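Protein FmtA (Staphylococcus aureus, PDB 5ZH8) hydrolyses the ester bonds that hold D-alanine on wall teichoic acid and lipoteichoic acid, and affects methicillin resistance and autolysis in the presence of Triton X-100. Local coordinates at residues Phe131-Leu136 with Gly214-Leu219; Lys187-Ala192 with Val218-Ile223. All blocks are in the same frame, centred on the assembly; numbering follows the deposited sequence.

Interaction 1: Phe131-Leu136 with Gly214-Leu219; sequences FSTGLL and GNYLVL
T133 of helix 129-142 meets Y216 and L219 of helix 213-227 in the all-helical part of a serine beta-lactamase/penicillin-binding protein fold. Helix 129-142 carries the end of the S-x-x-K sequence motif of this family, and helix 213-227 begins at the last residue of a Y-N-D sequence that probably corresponds to the family's second, tyrosine-containing motif. The two segments are inclined at 39° and their axes stay 10.2 Å apart, so side chains have to fill the gap.

The closer half of the contact is the threonine. Its CB lies 4.0 Å from CD2 of Y216, reaching the phenol at its edge and near the ring plane. With CG2 of T133 anti to its backbone N (OG1 chi1 -59°), the methyl points across to the second helix, where CB of L219 is 4.2 Å from it. OG1 of T133 is engaged elsewhere, hydrogen-bonded to Y231 and to the backbone oxygen of G284, which leaves the apolar branch to pack between the helices.

The looser half lies at G134, where the glycine N is 4.4 Å from CE2 of Y216 and brings no side chain to the interface. The contact is buried throughout, and the contrast is between the threonine side chain against the ring edge and a glycine that offers only backbone. L219 also packs against L167 and L170, extending the apolar layer to helix 167-171, while the Y216 hydroxyl is tied to the carbonyl of M171. Within its own helix, L219 places CD1 3.9 Å above the centre of the Y216 ring.

Interaction 2: Lys187-Ala192 with Val218-Ile223; sequences KNLDQA and VLAKVI
K221 reaches from helix 213-227 to D190 and L189 at the start of helix 189-199, and the surroundings of its side chain change from apolar at CB to charged from CD onward. CB points at the opposite segment and lies 4.2 Å from CD2 of L189. A chi1 of -172° sets CG opposite the backbone N, and bends at chi2 and chi3 bring the last carbons alongside the D190 carboxylate. CD is 3.7 Å from OD1 of D190, and CE passes closer to the same oxygen. At the tip, NZ forms a salt bridge with OD1 of D190 at 2.7 Å, approaching on the syn side but 30° out of the carboxylate plane.

The ammonium has a second acidic partner in E224, one helical turn along, and the pair of negative charges would be expected to favour its protonated form. A water donates to OD2 of D190 and accepts a weak bond from NZ of K221, joining the two ends of the ion pair; D190 is partly exposed, K221 buried. Apart from the charges, CD2 of L189 packs 3.9 Å from CB of A220 and 3.7 Å from the backbone N of K221. N188 caps helix 189-199 as the N-cap residue, its OD1 accepting from N of Q191 at 2.8 Å.

Helix 213-227 thus receives the N-terminal turn of helix 189-199 on the face carrying A220 and K221, while L219 and I223 pack on helix 129-142 and V218 and V222 reach helices 152-155 and 167-171.

Overall arrangement
Both interactions are built on helix 213-227 and share V218 and L219; their centres lie 10 Å apart. Along the chain the order is helix 129-142, helix 189-199, then helix 213-227, so the last helix gathers two earlier ones. Interaction 1 is the deeper, about 10 Å from the chain centre against about 16 Å for interaction 2. They touch directly: CD1 of I223 packs 3.7 Å from CG2 of T133, and CD1 of L189 lies 3.5 Å from the carbonyl O of L217. Helix 213-227 therefore joins a deeper contact of threonine, tyrosine and leucine to one farther from the chain centre that adds a salt bridge, within the helical region of the beta-lactamase-like fold.

Interaction 1: Phe131-Leu136 with Gly214-Leu219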
loop_
_atom_site.group_PDB
_atom_site.type_symbol
_atom_site.label_atom_id
_atom_site.label_comp_id
_atom_site.label_asym_id
_atom_site.label_seq_id
_atom_site.Cartn_x
_atom_site.Cartn_y
_atom_site.Cartn_z
ATOM N N PHE A 131 -3.850 -9.025 18.861
ATOM C CA PHE A 131 -4.010 -10.388 19.371
ATOM C C PHE A 131 -3.395 -10.534 20.762
ATOM O O PHE A 131 -3.989 -11.132 21.648
ATOM C CB PHE A 131 -3.390 -11.394 18.384
ATOM C CG PHE A 131 -3.465 -12.835 18.832
ATOM C CD1 PHE A 131 -4.653 -13.384 19.298
ATOM C CD2 PHE A 131 -2.341 -13.655 18.756
ATOM C CE1 PHE A 131 -4.716 -14.709 19.698
ATOM C CE2 PHE A 131 -2.394 -14.980 19.155
ATOM C CZ PHE A 131 -3.585 -15.506 19.631
ATOM N N SER A 132 -2.201 -9.981 20.942
ATOM C CA SER A 132 -1.546 -9.925 22.252
ATOM C C SER A 132 -2.453 -9.234 23.286
ATOM O O SER A 132 -2.672 -9.762 24.386
ATOM C CB SER A 132 -0.189 -9.210 22.135
ATOM O OG SER A 132 0.272 -8.723 23.386
ATOM N N THR A 133 -2.983 -8.070 22.909
ATOM C CA THR A 133 -3.888 -7.297 23.759
ATOM C C THR A 133 -5.195 -8.065 24.047
ATOM O O THR A 133 -5.712 -8.027 25.168
ATOM C CB THR A 133 -4.214 -5.927 23.112
ATOM O OG1 THR A 133 -3.005 -5.187 22.908
ATOM C CG2 THR A 133 -5.168 -5.104 23.991
ATOM N N GLY A 134 -5.721 -8.758 23.040
ATOM C CA GLY A 134 -6.909 -9.583 23.217
ATOM C C GLY A 134 -6.682 -10.725 24.193
ATOM O O GLY A 134 -7.550 -11.034 25.005
ATOM N N LEU A 135 -5.512 -11.355 24.119
ATOM C CA LEU A 135 -5.166 -12.442 25.036
ATOM C C LEU A 135 -5.106 -11.951 26.476
ATOM O O LEU A 135 -5.577 -12.633 27.386
ATOM C CB LEU A 135 -3.833 -13.081 24.646
ATOM C CG LEU A 135 -3.889 -13.986 23.412
ATOM C CD1 LEU A 135 -2.497 -14.222 22.847
ATOM C CD2 LEU A 135 -4.565 -15.313 23.738
ATOM N N LEU A 136 -4.529 -10.762 26.669
ATOM C CA LEU A 136 -4.460 -10.132 27.980
ATOM C C LEU A 136 -5.853 -9.817 28.509
ATOM O O LEU A 136 -6.118 -9.995 29.693
ATOM C CB LEU A 136 -3.615 -8.853 27.911
ATOM C CG LEU A 136 -2.107 -9.029 27.686
ATOM C CD1 LEU A 136 -1.452 -7.683 27.419
ATOM C CD2 LEU A 136 -1.446 -9.725 28.871
ATOM N N GLY A 214 -7.305 2.719 17.370
ATOM C CA GLY A 214 -7.714 3.393 18.598
ATOM C C GLY A 214 -8.464 2.523 19.585
ATOM O O GLY A 214 -8.247 2.631 20.787
ATOM N N ASN A 215 -9.342 1.655 19.080
ATOM C CA ASN A 215 -10.091 0.756 19.947
ATOM C C ASN A 215 -9.136 -0.029 20.834
ATOM O O ASN A 215 -9.302 -0.065 22.050
ATOM C CB ASN A 215 -10.937 -0.230 19.139
ATOM C CG ASN A 215 -12.165 0.408 18.513
ATOM O OD1 ASN A 215 -12.893 1.190 19.143
ATOM N ND2 ASN A 215 -12.416 0.049 17.257
ATOM N N TYR A 216 -8.130 -0.652 20.227
ATOM C CA TYR A 216 -7.202 -1.486 20.985
ATOM C C TYR A 216 -6.166 -0.686 21.779
ATOM O O TYR A 216 -5.549 -1.226 22.698
ATOM C CB TYR A 216 -6.553 -2.547 20.088
ATOM C CG TYR A 216 -7.454 -3.754 19.924
ATOM C CD1 TYR A 216 -8.693 -3.640 19.300
ATOM C CD2 TYR A 216 -7.089 -4.999 20.426
ATOM C CE1 TYR A 216 -9.526 -4.734 19.159
ATOM C CE2 TYR A 216 -7.918 -6.098 20.290
ATOM C CZ TYR A 216 -9.137 -5.959 19.663
ATOM O OH TYR A 216 -9.974 -7.046 19.530
ATOM N N LEU A 217 -5.990 0.593 21.448
ATOM C CA LEU A 217 -5.210 1.498 22.307
ATOM C C LEU A 217 -5.955 1.788 23.617
ATOM O O LEU A 217 -5.345 1.811 24.683
ATOM C CB LEU A 217 -4.871 2.807 21.585
ATOM C CG LEU A 217 -3.969 2.685 20.358
ATOM C CD1 LEU A 217 -3.821 4.038 19.683
ATOM C CD2 LEU A 217 -2.605 2.116 20.724
ATOM N N VAL A 218 -7.270 1.997 23.529
ATOM C CA VAL A 218 -8.123 2.163 24.713
ATOM C C VAL A 218 -8.150 0.897 25.567
ATOM O O VAL A 218 -8.129 0.971 26.800
ATOM C CB VAL A 218 -9.588 2.487 24.317
ATOM C CG1 VAL A 218 -10.520 2.397 25.525
ATOM C CG2 VAL A 218 -9.673 3.850 23.645
ATOM N N LEU A 219 -8.226 -0.258 24.906
ATOM C CA LEU A 219 -8.203 -1.550 25.599
ATOM C C LEU A 219 -6.871 -1.799 26.289
ATOM O O LEU A 219 -6.833 -2.357 27.381
ATOM C CB LEU A 219 -8.501 -2.707 24.641
ATOM C CG LEU A 219 -9.956 -2.887 24.200
ATOM C CD1 LEU A 219 -10.054 -3.991 23.159
ATOM C CD2 LEU A 219 -10.876 -3.134 25.383
#

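Interaction 2: Lys187-Ala192 with Val218-Ile223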
loop_
_atom_site.group_PDB
_atom_site.type_symbol
_atom_site.label_atom_id
_atom_site.label_comp_id
_atom_site.label_asym_id
_atom_site.label_seq_id
_atom_site.Cartn_x
_atom_site.Cartn_y
_atom_site.Cartn_z
ATOM N N LYS A 187 3.726 11.072 23.500
ATOM C CA LYS A 187 4.913 10.399 23.999
ATOM C C LYS A 187 4.598 9.043 24.597
ATOM O O LYS A 187 5.514 8.265 24.857
ATOM C CB LYS A 187 5.586 11.260 25.071
ATOM C CG LYS A 187 5.902 12.686 24.641
ATOM C CD LYS A 187 6.834 12.760 23.434
ATOM C CE LYS A 187 8.236 12.248 23.747
ATOM N NZ LYS A 187 9.211 12.543 22.653
ATOM N N ASN A 188 3.317 8.759 24.830
ATOM C CA ASN A 188 2.926 7.542 25.541
ATOM C C ASN A 188 1.485 7.123 25.260
ATOM O O ASN A 188 0.713 7.872 24.651
ATOM C CB ASN A 188 3.124 7.744 27.045
ATOM C CG ASN A 188 2.389 8.958 27.569
ATOM O OD1 ASN A 188 1.182 9.092 27.392
ATOM N ND2 ASN A 188 3.120 9.848 28.220
ATOM N N LEU A 189 1.138 5.924 25.725
ATOM C CA LEU A 189 -0.208 5.384 25.565
ATOM C C LEU A 189 -1.258 6.324 26.147
ATOM O O LEU A 189 -2.306 6.522 25.541
ATOM C CB LEU A 189 -0.310 4.012 26.234
ATOM C CG LEU A 189 -1.639 3.257 26.124
ATOM C CD1 LEU A 189 -2.010 3.002 24.672
ATOM C CD2 LEU A 189 -1.576 1.945 26.892
ATOM N N ASP A 190 -0.969 6.900 27.314
ATOM C CA ASP A 190 -1.909 7.791 28.014
ATOM C C ASP A 190 -2.356 8.968 27.151
ATOM O O ASP A 190 -3.552 9.236 27.031
ATOM C CB ASP A 190 -1.310 8.313 29.332
ATOM C CG ASP A 190 -1.596 7.395 30.513
ATOM O OD1 ASP A 190 -0.978 6.312 30.599
ATOM O OD2 ASP A 190 -2.436 7.759 31.364
ATOM N N GLN A 191 -1.395 9.664 26.551
ATOM C CA GLN A 191 -1.700 10.816 25.704
ATOM C C GLN A 191 -2.518 10.410 24.480
ATOM O O GLN A 191 -3.438 11.120 24.082
ATOM C CB GLN A 191 -0.418 11.530 25.271
ATOM C CG GLN A 191 0.285 12.249 26.412
ATOM C CD GLN A 191 1.556 12.956 25.978
ATOM O OE1 GLN A 191 1.754 13.242 24.798
ATOM N NE2 GLN A 191 2.424 13.257 26.941
ATOM N N ALA A 192 -2.181 9.267 23.895
ATOM C CA ALA A 192 -2.924 8.743 22.749
ATOM C C ALA A 192 -4.395 8.494 23.090
ATOM O O ALA A 192 -5.282 8.921 22.350
ATOM C CB ALA A 192 -2.282 7.461 22.240
ATOM N N VAL A 218 -7.270 1.997 23.529
ATOM C CA VAL A 218 -8.123 2.163 24.713
ATOM C C VAL A 218 -8.150 0.897 25.567
ATOM O O VAL A 218 -8.129 0.971 26.800
ATOM C CB VAL A 218 -9.588 2.487 24.317
ATOM C CG1 VAL A 218 -10.520 2.397 25.525
ATOM C CG2 VAL A 218 -9.673 3.850 23.645
ATOM N N LEU A 219 -8.226 -0.258 24.906
ATOM C CA LEU A 219 -8.203 -1.550 25.599
ATOM C C LEU A 219 -6.871 -1.799 26.289
ATOM O O LEU A 219 -6.833 -2.357 27.381
ATOM C CB LEU A 219 -8.501 -2.707 24.641
ATOM C CG LEU A 219 -9.956 -2.887 24.200
ATOM C CD1 LEU A 219 -10.054 -3.991 23.159
ATOM C CD2 LEU A 219 -10.876 -3.134 25.383
ATOM N N ALA A 220 -5.780 -1.398 25.648
ATOM C CA ALA A 220 -4.459 -1.503 26.258
ATOM C C ALA A 220 -4.379 -0.657 27.538
ATOM O O ALA A 220 -3.786 -1.084 28.527
ATOM C CB ALA A 220 -3.380 -1.081 25.270
ATOM N N LYS A 221 -4.979 0.531 27.520
ATOM C CA LYS A 221 -4.994 1.396 28.695
ATOM C C LYS A 221 -5.890 0.822 29.798
ATOM O O LYS A 221 -5.572 0.934 30.989
ATOM C CB LYS A 221 -5.450 2.809 28.322
ATOM C CG LYS A 221 -5.303 3.831 29.440
ATOM C CD LYS A 221 -3.837 4.100 29.760
ATOM C CE LYS A 221 -3.601 4.217 31.260
ATOM N NZ LYS A 221 -2.164 4.048 31.612
ATOM N N VAL A 222 -7.008 0.213 29.396
ATOM C CA VAL A 222 -7.890 -0.504 30.324
ATOM C C VAL A 222 -7.086 -1.576 31.067
ATOM O O VAL A 222 -7.175 -1.699 32.296
ATOM C CB VAL A 222 -9.098 -1.147 29.586
ATOM C CG1 VAL A 222 -9.825 -2.154 30.475
ATOM C CG2 VAL A 222 -10.069 -0.077 29.098
ATOM N N ILE A 223 -6.295 -2.338 30.311
ATOM C CA ILE A 223 -5.426 -3.362 30.886
ATOM C C ILE A 223 -4.493 -2.735 31.916
ATOM O O ILE A 223 -4.362 -3.239 33.027
ATOM C CB ILE A 223 -4.604 -4.099 29.801
ATOM C CG1 ILE A 223 -5.524 -4.964 28.931
ATOM C CG2 ILE A 223 -3.513 -4.969 30.419
ATOM C CD1 ILE A 223 -4.907 -5.400 27.623
HETATM O O HOH W 1 -1.885 6.469 34.066
#